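Long-range contacts in DNA mismatch repair protein MUTS (Thermus aquaticus, PDB 1EWQ), which takes part in DNA repair by binding mismatched DNA, possibly as the recognition step, and has a weak ATPase activity: residues Ala135-Ala146 with Leu215-Leu224; Thr113-Leu122 with Ala226-Gly234. All coordinates share one frame; numbering follows the deposited sequence.

Interaction 1: Ala135-Ala146 with Leu215-Leu224; sequences AAIATGDGWGLA and LALRRARGAL
Ala136, Ala138 and Ala146 turn their methyl groups toward helix 215-224, which packs on one face of the hairpin of strands 135-139 and 143-146, running roughly along its strands. The apolar contact is built mostly from small residues. Ala220 sets its CB 3.9 Å from Ala136 CB and close to Ala146 CB as well. Leu224 straddles the pair: its CD1 presses on Ala146 CB at 3.4 Å, a tight contact, while its CG and CD2 lie against the methyl of Ala136. This reach follows from a first torsion of -69°, with CG anti to the carbonyl carbon. Ala216 CB packs on the backbone at the hairpin end, 3.4 Å from Gly144 N. A side chain at Gly144 would run into the backbone of Ala216 and Leu217.

Polar bonds gather at the turn. Ala216 N donates to Gly140 O at 3.0 Å, in the carbonyl plane and on a lone pair, so the first turn of the helix is tied to the hairpin loop. Arg219 NH1 donates to Thr139 O at 3.0 Å. The oxygen lies at the edge of the guanidinium, near its plane, but the bond is bent to 142°. Glu183 takes the other end of this group: its carboxylate forms a salt bridge with Arg219 NH2 and a hydrogen bond with Thr139 OG1. A water joins Asp141 OD2 to Leu215 N.

The two strands pair antiparallel through Ala136 with Ala146 and Ala138 with Gly144. The arrangement is a helix packed on one face of a beta-hairpin, within the mixed beta-sheet of MutS domain II.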
loop_
_atom_site.group_PDB
_atom_site.type_symbol
_atom_site.label_atom_id
_atom_site.label_comp_id
_atom_site.label_asym_id
_atom_site.label_seq_id
_atom_site.Cartn_x
_atom_site.Cartn_y
_atom_site.Cartn_z
ATOM N N ALA C 135 -19.131 -8.483 -12.970
ATOM C CA ALA C 135 -20.073 -7.661 -13.709
ATOM C C ALA C 135 -19.775 -7.722 -15.205
ATOM O O ALA C 135 -18.633 -7.948 -15.611
ATOM C CB ALA C 135 -20.000 -6.214 -13.216
ATOM N N ALA C 136 -20.813 -7.533 -16.016
ATOM C CA ALA C 136 -20.679 -7.536 -17.474
ATOM C C ALA C 136 -21.492 -6.384 -18.060
ATOM O O ALA C 136 -22.657 -6.191 -17.703
ATOM C CB ALA C 136 -21.159 -8.865 -18.049
ATOM N N ILE C 137 -20.856 -5.634 -18.960
ATOM C CA ILE C 137 -21.450 -4.482 -19.631
ATOM C C ILE C 137 -21.415 -4.678 -21.153
ATOM O O ILE C 137 -20.370 -5.022 -21.723
ATOM C CB ILE C 137 -20.657 -3.184 -19.302
ATOM C CG1 ILE C 137 -20.785 -2.849 -17.807
ATOM C CG2 ILE C 137 -21.146 -2.037 -20.168
ATOM C CD1 ILE C 137 -19.831 -1.757 -17.334
ATOM N N ALA C 138 -22.551 -4.454 -21.807
ATOM C CA ALA C 138 -22.641 -4.594 -23.257
ATOM C C ALA C 138 -23.625 -3.582 -23.829
ATOM O O ALA C 138 -24.328 -2.900 -23.085
ATOM C CB ALA C 138 -23.074 -6.008 -23.620
ATOM N N THR C 139 -23.668 -3.488 -25.154
ATOM C CA THR C 139 -24.576 -2.567 -25.827
ATOM C C THR C 139 -25.544 -3.341 -26.703
ATOM O O THR C 139 -25.371 -4.533 -26.923
ATOM C CB THR C 139 -23.819 -1.574 -26.715
ATOM O OG1 THR C 139 -23.134 -2.291 -27.749
ATOM C CG2 THR C 139 -22.823 -0.781 -25.894
ATOM N N GLY C 140 -26.567 -2.664 -27.209
ATOM C CA GLY C 140 -27.535 -3.350 -28.044
ATOM C C GLY C 140 -28.938 -3.005 -27.603
ATOM O O GLY C 140 -29.598 -3.791 -26.919
ATOM N N ASP C 141 -29.384 -1.818 -28.005
ATOM C CA ASP C 141 -30.702 -1.304 -27.654
ATOM C C ASP C 141 -30.647 -0.840 -26.205
ATOM O O ASP C 141 -31.521 -1.170 -25.399
ATOM C CB ASP C 141 -31.782 -2.384 -27.825
ATOM C CG ASP C 141 -31.916 -2.856 -29.262
ATOM O OD1 ASP C 141 -31.881 -1.991 -30.168
ATOM O OD2 ASP C 141 -32.067 -4.082 -29.488
ATOM N N GLY C 142 -29.602 -0.074 -25.889
ATOM C CA GLY C 142 -29.404 0.435 -24.540
ATOM C C GLY C 142 -28.150 -0.147 -23.906
ATOM O O GLY C 142 -27.434 -0.934 -24.544
ATOM N N TRP C 143 -27.861 0.239 -22.664
ATOM C CA TRP C 143 -26.693 -0.295 -21.979
ATOM C C TRP C 143 -27.094 -1.475 -21.086
ATOM O O TRP C 143 -27.823 -1.302 -20.104
ATOM C CB TRP C 143 -26.009 0.780 -21.126
ATOM C CG TRP C 143 -25.416 1.924 -21.912
ATOM C CD1 TRP C 143 -26.049 3.071 -22.292
ATOM C CD2 TRP C 143 -24.070 2.030 -22.399
ATOM N NE1 TRP C 143 -25.180 3.889 -22.980
ATOM C CE2 TRP C 143 -23.961 3.274 -23.061
ATOM C CE3 TRP C 143 -22.945 1.194 -22.340
ATOM C CZ2 TRP C 143 -22.772 3.704 -23.662
ATOM C CZ3 TRP C 143 -21.756 1.624 -22.942
ATOM C CH2 TRP C 143 -21.684 2.870 -23.592
ATOM N N GLY C 144 -26.623 -2.671 -21.439
ATOM C CA GLY C 144 -26.923 -3.854 -20.656
ATOM C C GLY C 144 -25.890 -4.032 -19.556
ATOM O O GLY C 144 -24.696 -3.973 -19.810
ATOM N N LEU C 145 -26.355 -4.252 -18.331
ATOM C CA LEU C 145 -25.470 -4.421 -17.181
ATOM C C LEU C 145 -25.989 -5.620 -16.394
ATOM O O LEU C 145 -27.167 -5.654 -16.019
ATOM C CB LEU C 145 -25.541 -3.169 -16.302
ATOM C CG LEU C 145 -24.439 -2.758 -15.314
ATOM C CD1 LEU C 145 -25.105 -2.088 -14.119
ATOM C CD2 LEU C 145 -23.612 -3.930 -14.873
ATOM N N ALA C 146 -25.123 -6.604 -16.153
ATOM C CA ALA C 146 -25.526 -7.791 -15.400
ATOM C C ALA C 146 -24.473 -8.178 -14.378
ATOM O O ALA C 146 -23.279 -7.987 -14.589
ATOM C CB ALA C 146 -25.798 -8.960 -16.339
ATOM N N LEU C 215 -31.354 -7.347 -26.228
ATOM C CA LEU C 215 -30.085 -7.883 -26.724
ATOM C C LEU C 215 -28.942 -7.570 -25.761
ATOM O O LEU C 215 -28.213 -8.472 -25.332
ATOM C CB LEU C 215 -29.758 -7.288 -28.102
ATOM C CG LEU C 215 -28.930 -8.080 -29.126
ATOM C CD1 LEU C 215 -27.937 -7.145 -29.816
ATOM C CD2 LEU C 215 -28.199 -9.234 -28.470
ATOM N N ALA C 216 -28.781 -6.292 -25.431
ATOM C CA ALA C 216 -27.708 -5.871 -24.526
ATOM C C ALA C 216 -27.626 -6.741 -23.273
ATOM O O ALA C 216 -26.539 -7.145 -22.866
ATOM C CB ALA C 216 -27.894 -4.406 -24.130
ATOM N N LEU C 217 -28.775 -7.034 -22.672
ATOM C CA LEU C 217 -28.811 -7.842 -21.452
ATOM C C LEU C 217 -28.488 -9.307 -21.719
ATOM O O LEU C 217 -27.772 -9.937 -20.946
ATOM C CB LEU C 217 -30.185 -7.723 -20.772
ATOM C CG LEU C 217 -30.274 -8.303 -19.356
ATOM C CD1 LEU C 217 -29.221 -7.641 -18.472
ATOM C CD2 LEU C 217 -31.667 -8.067 -18.779
ATOM N N ARG C 218 -29.025 -9.849 -22.811
ATOM C CA ARG C 218 -28.760 -11.232 -23.174
ATOM C C ARG C 218 -27.270 -11.431 -23.416
ATOM O O ARG C 218 -26.717 -12.494 -23.143
ATOM C CB ARG C 218 -29.515 -11.618 -24.442
ATOM C CG ARG C 218 -31.006 -11.811 -24.266
ATOM C CD ARG C 218 -31.563 -12.573 -25.458
ATOM N NE ARG C 218 -31.351 -11.865 -26.714
ATOM C CZ ARG C 218 -30.982 -12.458 -27.848
ATOM N NH1 ARG C 218 -30.777 -13.770 -27.884
ATOM N NH2 ARG C 218 -30.835 -11.742 -28.952
ATOM N N ARG C 219 -26.617 -10.404 -23.935
ATOM C CA ARG C 219 -25.190 -10.506 -24.209
ATOM C C ARG C 219 -24.369 -10.457 -22.919
ATOM O O ARG C 219 -23.479 -11.285 -22.717
ATOM C CB ARG C 219 -24.756 -9.394 -25.164
ATOM C CG ARG C 219 -25.511 -9.431 -26.490
ATOM C CD ARG C 219 -25.041 -8.331 -27.413
ATOM N NE ARG C 219 -23.658 -8.527 -27.807
ATOM C CZ ARG C 219 -22.747 -7.564 -27.825
ATOM N NH1 ARG C 219 -23.080 -6.328 -27.469
ATOM N NH2 ARG C 219 -21.497 -7.841 -28.183
ATOM N N ALA C 220 -24.674 -9.493 -22.053
ATOM C CA ALA C 220 -23.953 -9.363 -20.790
ATOM C C ALA C 220 -24.112 -10.648 -19.979
ATOM O O ALA C 220 -23.139 -11.175 -19.435
ATOM C CB ALA C 220 -24.485 -8.170 -19.999
ATOM N N ARG C 221 -25.345 -11.150 -19.917
ATOM C CA ARG C 221 -25.653 -12.368 -19.187
ATOM C C ARG C 221 -24.852 -13.530 -19.786
ATOM O O ARG C 221 -24.273 -14.353 -19.056
ATOM C CB ARG C 221 -27.159 -12.625 -19.271
ATOM C CG ARG C 221 -27.705 -13.731 -18.385
ATOM C CD ARG C 221 -29.221 -13.584 -18.224
ATOM N NE ARG C 221 -29.893 -13.719 -19.508
ATOM C CZ ARG C 221 -31.035 -13.121 -19.831
ATOM N NH1 ARG C 221 -31.652 -12.332 -18.965
ATOM N NH2 ARG C 221 -31.564 -13.318 -21.031
ATOM N N GLY C 222 -24.803 -13.586 -21.114
ATOM C CA GLY C 222 -24.059 -14.642 -21.776
ATOM C C GLY C 222 -22.608 -14.590 -21.351
ATOM O O GLY C 222 -21.979 -15.621 -21.074
ATOM N N ALA C 223 -22.075 -13.373 -21.288
ATOM C CA ALA C 223 -20.691 -13.174 -20.887
ATOM C C ALA C 223 -20.449 -13.701 -19.477
ATOM O O ALA C 223 -19.474 -14.414 -19.235
ATOM C CB ALA C 223 -20.332 -11.698 -20.961
ATOM N N LEU C 224 -21.339 -13.359 -18.549
ATOM C CA LEU C 224 -21.192 -13.804 -17.164
ATOM C C LEU C 224 -21.176 -15.326 -17.065
ATOM O O LEU C 224 -20.314 -15.901 -16.398
ATOM C CB LEU C 224 -22.325 -13.241 -16.298
ATOM C CG LEU C 224 -22.334 -11.731 -16.022
ATOM C CD1 LEU C 224 -23.617 -11.363 -15.289
ATOM C CD2 LEU C 224 -21.116 -11.333 -15.180
HETATM O O HOH W 1 -33.317 -5.675 -27.955
#

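Interaction 2: Thr113-Leu122 with Ala226-Gly234; sequences TQLLTPGTLL and AYAQRTQGG
Leu115 N donates to Thr231 O at 3.0 Å, nearly straight at 168° and on a lone pair in the carbonyl plane, where strand 113-116 meets the last turn of helix 226-232. The N-to-C directions of the two axes differ by 122°. Gly233 then ends the helix in a Schellman motif.

Leu115 lays its CB over Thr231 CA at 3.6 Å, and its CD1 reaches the CG of Arg230. Thr231 and Thr120 meet tip to tip, with Thr120 CB 3.3 Å from Thr231 OG1. At a first torsion of 67°, Thr231 OG1 sits between its backbone N and carbonyl carbon and donates back to Ala228 O at 2.9 Å. A water donates to both Thr231 OG1 and Thr120 O. A valine in place of Thr231 would probably leave that water without one acceptor and Ala228 O with the Gln232 amide but no hydroxyl. Tyr227 brings its ring edge to Thr117 OG1, and its OH lies 3.6 Å from Thr117 CG2. Leu122 CD1 rests on Gln232 CG at 3.5 Å.

Glu177 accepts hydrogen bonds from Thr117 OG1 and Gly119 N. Strand 92-97 pairs with strand 110-116, Leu116 faces helix 78-87, and Met201 of strand 201-203 touches Thr117 and Tyr227.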
loop_
_atom_site.group_PDB
_atom_site.type_symbol
_atom_site.label_atom_id
_atom_site.label_comp_id
_atom_site.label_asym_id
_atom_site.label_seq_id
_atom_site.Cartn_x
_atom_site.Cartn_y
_atom_site.Cartn_z
ATOM N N THR C 113 -8.300 -27.542 -13.299
ATOM C CA THR C 113 -9.535 -27.826 -12.572
ATOM C C THR C 113 -10.393 -26.593 -12.311
ATOM O O THR C 113 -11.614 -26.691 -12.199
ATOM C CB THR C 113 -9.214 -28.532 -11.227
ATOM O OG1 THR C 113 -9.009 -29.926 -11.472
ATOM C CG2 THR C 113 -10.348 -28.352 -10.203
ATOM N N GLN C 114 -9.760 -25.432 -12.222
ATOM C CA GLN C 114 -10.498 -24.211 -11.955
ATOM C C GLN C 114 -9.627 -22.991 -12.122
ATOM O O GLN C 114 -8.403 -23.070 -12.048
ATOM C CB GLN C 114 -11.040 -24.230 -10.530
ATOM C CG GLN C 114 -9.994 -24.596 -9.503
ATOM C CD GLN C 114 -10.426 -24.276 -8.095
ATOM O OE1 GLN C 114 -9.775 -24.677 -7.126
ATOM N NE2 GLN C 114 -11.524 -23.540 -7.970
ATOM N N LEU C 115 -10.278 -21.860 -12.348
ATOM C CA LEU C 115 -9.587 -20.602 -12.505
ATOM C C LEU C 115 -9.935 -19.765 -11.285
ATOM O O LEU C 115 -11.052 -19.855 -10.766
ATOM C CB LEU C 115 -10.067 -19.899 -13.776
ATOM C CG LEU C 115 -9.928 -20.704 -15.075
ATOM C CD1 LEU C 115 -10.437 -19.873 -16.247
ATOM C CD2 LEU C 115 -8.473 -21.084 -15.296
ATOM N N LEU C 116 -8.982 -18.980 -10.805
ATOM C CA LEU C 116 -9.232 -18.120 -9.656
ATOM C C LEU C 116 -9.072 -16.679 -10.088
ATOM O O LEU C 116 -7.969 -16.231 -10.377
ATOM C CB LEU C 116 -8.268 -18.420 -8.509
ATOM C CG LEU C 116 -8.322 -19.821 -7.892
ATOM C CD1 LEU C 116 -7.413 -19.867 -6.672
ATOM C CD2 LEU C 116 -9.732 -20.164 -7.487
ATOM N N THR C 117 -10.190 -15.968 -10.162
ATOM C CA THR C 117 -10.179 -14.574 -10.550
ATOM C C THR C 117 -10.973 -13.828 -9.487
ATOM O O THR C 117 -11.905 -14.363 -8.914
ATOM C CB THR C 117 -10.784 -14.379 -11.956
ATOM O OG1 THR C 117 -12.205 -14.537 -11.913
ATOM C CG2 THR C 117 -10.181 -15.407 -12.919
ATOM N N PRO C 118 -10.612 -12.576 -9.219
ATOM C CA PRO C 118 -11.292 -11.772 -8.200
ATOM C C PRO C 118 -12.814 -11.853 -8.156
ATOM O O PRO C 118 -13.390 -11.992 -7.078
ATOM C CB PRO C 118 -10.764 -10.358 -8.461
ATOM C CG PRO C 118 -10.442 -10.377 -9.922
ATOM C CD PRO C 118 -9.803 -11.729 -10.111
ATOM N N GLY C 119 -13.464 -11.799 -9.313
ATOM C CA GLY C 119 -14.916 -11.849 -9.327
ATOM C C GLY C 119 -15.602 -13.204 -9.447
ATOM O O GLY C 119 -16.807 -13.254 -9.656
ATOM N N THR C 120 -14.866 -14.302 -9.304
ATOM C CA THR C 120 -15.481 -15.623 -9.422
ATOM C C THR C 120 -15.020 -16.571 -8.318
ATOM O O THR C 120 -15.131 -17.787 -8.447
ATOM C CB THR C 120 -15.133 -16.271 -10.783
ATOM O OG1 THR C 120 -13.721 -16.502 -10.850
ATOM C CG2 THR C 120 -15.552 -15.359 -11.940
ATOM N N LEU C 121 -14.515 -16.013 -7.229
ATOM C CA LEU C 121 -14.016 -16.820 -6.123
ATOM C C LEU C 121 -15.099 -17.610 -5.390
ATOM O O LEU C 121 -16.193 -17.105 -5.115
ATOM C CB LEU C 121 -13.270 -15.923 -5.129
ATOM C CG LEU C 121 -12.096 -15.137 -5.730
ATOM C CD1 LEU C 121 -11.532 -14.184 -4.671
ATOM C CD2 LEU C 121 -11.023 -16.112 -6.261
ATOM N N LEU C 122 -14.774 -18.857 -5.074
ATOM C CA LEU C 122 -15.679 -19.738 -4.351
ATOM C C LEU C 122 -15.085 -20.179 -3.018
ATOM O O LEU C 122 -15.780 -20.759 -2.192
ATOM C CB LEU C 122 -16.008 -20.966 -5.201
ATOM C CG LEU C 122 -17.071 -20.650 -6.251
ATOM C CD1 LEU C 122 -16.937 -21.577 -7.441
ATOM C CD2 LEU C 122 -18.436 -20.748 -5.606
ATOM N N ALA C 226 -20.579 -17.598 -19.522
ATOM C CA ALA C 226 -19.463 -18.224 -20.219
ATOM C C ALA C 226 -18.205 -18.101 -19.375
ATOM O O ALA C 226 -17.446 -19.061 -19.228
ATOM C CB ALA C 226 -19.248 -17.567 -21.579
ATOM N N TYR C 227 -17.989 -16.919 -18.808
ATOM C CA TYR C 227 -16.810 -16.676 -17.988
ATOM C C TYR C 227 -16.805 -17.490 -16.685
ATOM O O TYR C 227 -15.841 -18.188 -16.393
ATOM C CB TYR C 227 -16.698 -15.181 -17.672
ATOM C CG TYR C 227 -15.341 -14.759 -17.159
ATOM C CD1 TYR C 227 -14.243 -14.683 -18.016
ATOM C CD2 TYR C 227 -15.148 -14.461 -15.808
ATOM C CE1 TYR C 227 -12.987 -14.323 -17.546
ATOM C CE2 TYR C 227 -13.889 -14.097 -15.322
ATOM C CZ TYR C 227 -12.815 -14.033 -16.200
ATOM O OH TYR C 227 -11.569 -13.692 -15.728
ATOM N N ALA C 228 -17.883 -17.410 -15.911
ATOM C CA ALA C 228 -17.960 -18.123 -14.635
ATOM C C ALA C 228 -17.983 -19.646 -14.749
ATOM O O ALA C 228 -17.441 -20.334 -13.892
ATOM C CB ALA C 228 -19.171 -17.643 -13.841
ATOM N N GLN C 229 -18.613 -20.182 -15.790
ATOM C CA GLN C 229 -18.663 -21.630 -15.955
ATOM C C GLN C 229 -17.255 -22.138 -16.235
ATOM O O GLN C 229 -16.880 -23.236 -15.834
ATOM C CB GLN C 229 -19.641 -22.000 -17.078
ATOM C CG GLN C 229 -21.055 -21.510 -16.746
ATOM C CD GLN C 229 -22.130 -21.905 -17.752
ATOM O OE1 GLN C 229 -21.959 -21.775 -18.969
ATOM N NE2 GLN C 229 -23.267 -22.365 -17.231
ATOM N N ARG C 230 -16.468 -21.309 -16.902
ATOM C CA ARG C 230 -15.091 -21.646 -17.212
ATOM C C ARG C 230 -14.294 -21.678 -15.909
ATOM O O ARG C 230 -13.651 -22.677 -15.593
ATOM C CB ARG C 230 -14.507 -20.589 -18.148
ATOM C CG ARG C 230 -13.189 -20.949 -18.822
ATOM C CD ARG C 230 -12.730 -19.780 -19.695
ATOM N NE ARG C 230 -13.876 -19.195 -20.392
ATOM C CZ ARG C 230 -13.853 -18.085 -21.130
ATOM N NH1 ARG C 230 -12.727 -17.397 -21.301
ATOM N NH2 ARG C 230 -14.981 -17.653 -21.683
ATOM N N THR C 231 -14.353 -20.589 -15.144
ATOM C CA THR C 231 -13.613 -20.510 -13.887
ATOM C C THR C 231 -14.056 -21.581 -12.902
ATOM O O THR C 231 -13.227 -22.264 -12.300
ATOM C CB THR C 231 -13.762 -19.117 -13.201
ATOM O OG1 THR C 231 -15.116 -18.921 -12.774
ATOM C CG2 THR C 231 -13.374 -18.002 -14.159
ATOM N N GLN C 232 -15.366 -21.738 -12.750
ATOM C CA GLN C 232 -15.906 -22.723 -11.819
ATOM C C GLN C 232 -15.542 -24.142 -12.241
ATOM O O GLN C 232 -15.565 -25.066 -11.430
ATOM C CB GLN C 232 -17.428 -22.575 -11.726
ATOM C CG GLN C 232 -18.047 -23.076 -10.422
ATOM C CD GLN C 232 -18.071 -24.589 -10.316
ATOM O OE1 GLN C 232 -18.578 -25.277 -11.207
ATOM N NE2 GLN C 232 -17.530 -25.116 -9.221
ATOM N N GLY C 233 -15.189 -24.309 -13.511
ATOM C CA GLY C 233 -14.838 -25.628 -14.001
ATOM C C GLY C 233 -16.046 -26.538 -14.140
ATOM O O GLY C 233 -15.908 -27.760 -14.096
ATOM N N GLY C 234 -17.227 -25.948 -14.308
ATOM C CA GLY C 234 -18.437 -26.744 -14.458
ATOM C C GLY C 234 -19.734 -25.949 -14.386
ATOM O O GLY C 234 -19.725 -24.719 -14.419
HETATM O O HOH W 2 -13.002 -21.356 -9.536
HETATM O O HOH W 3 -15.653 -19.947 -10.197
#

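How the interactions relate
Both contacts use helix 215-232. Interaction 1 takes its N-terminal part and interaction 2 its C-terminal end, and their centres are 19 Å apart. The helix thus spans two sheets. Its start packs on hairpin 134-149 in the sheet of domain II, and its end meets strand 110-116, an edge strand of the sheet of domain I. Strand 134-139 follows strand 110-116 in the chain, and the later helix packs against both. Glu177 also links segments 135-146 and 113-122: its backbone bonds to Ala135, its carboxylate to Thr117. Interaction 2 lies nearer the bound DNA, about 14 Å at the nearest atom against about 32 Å for interaction 1. Both lie away from the predicted ATP site.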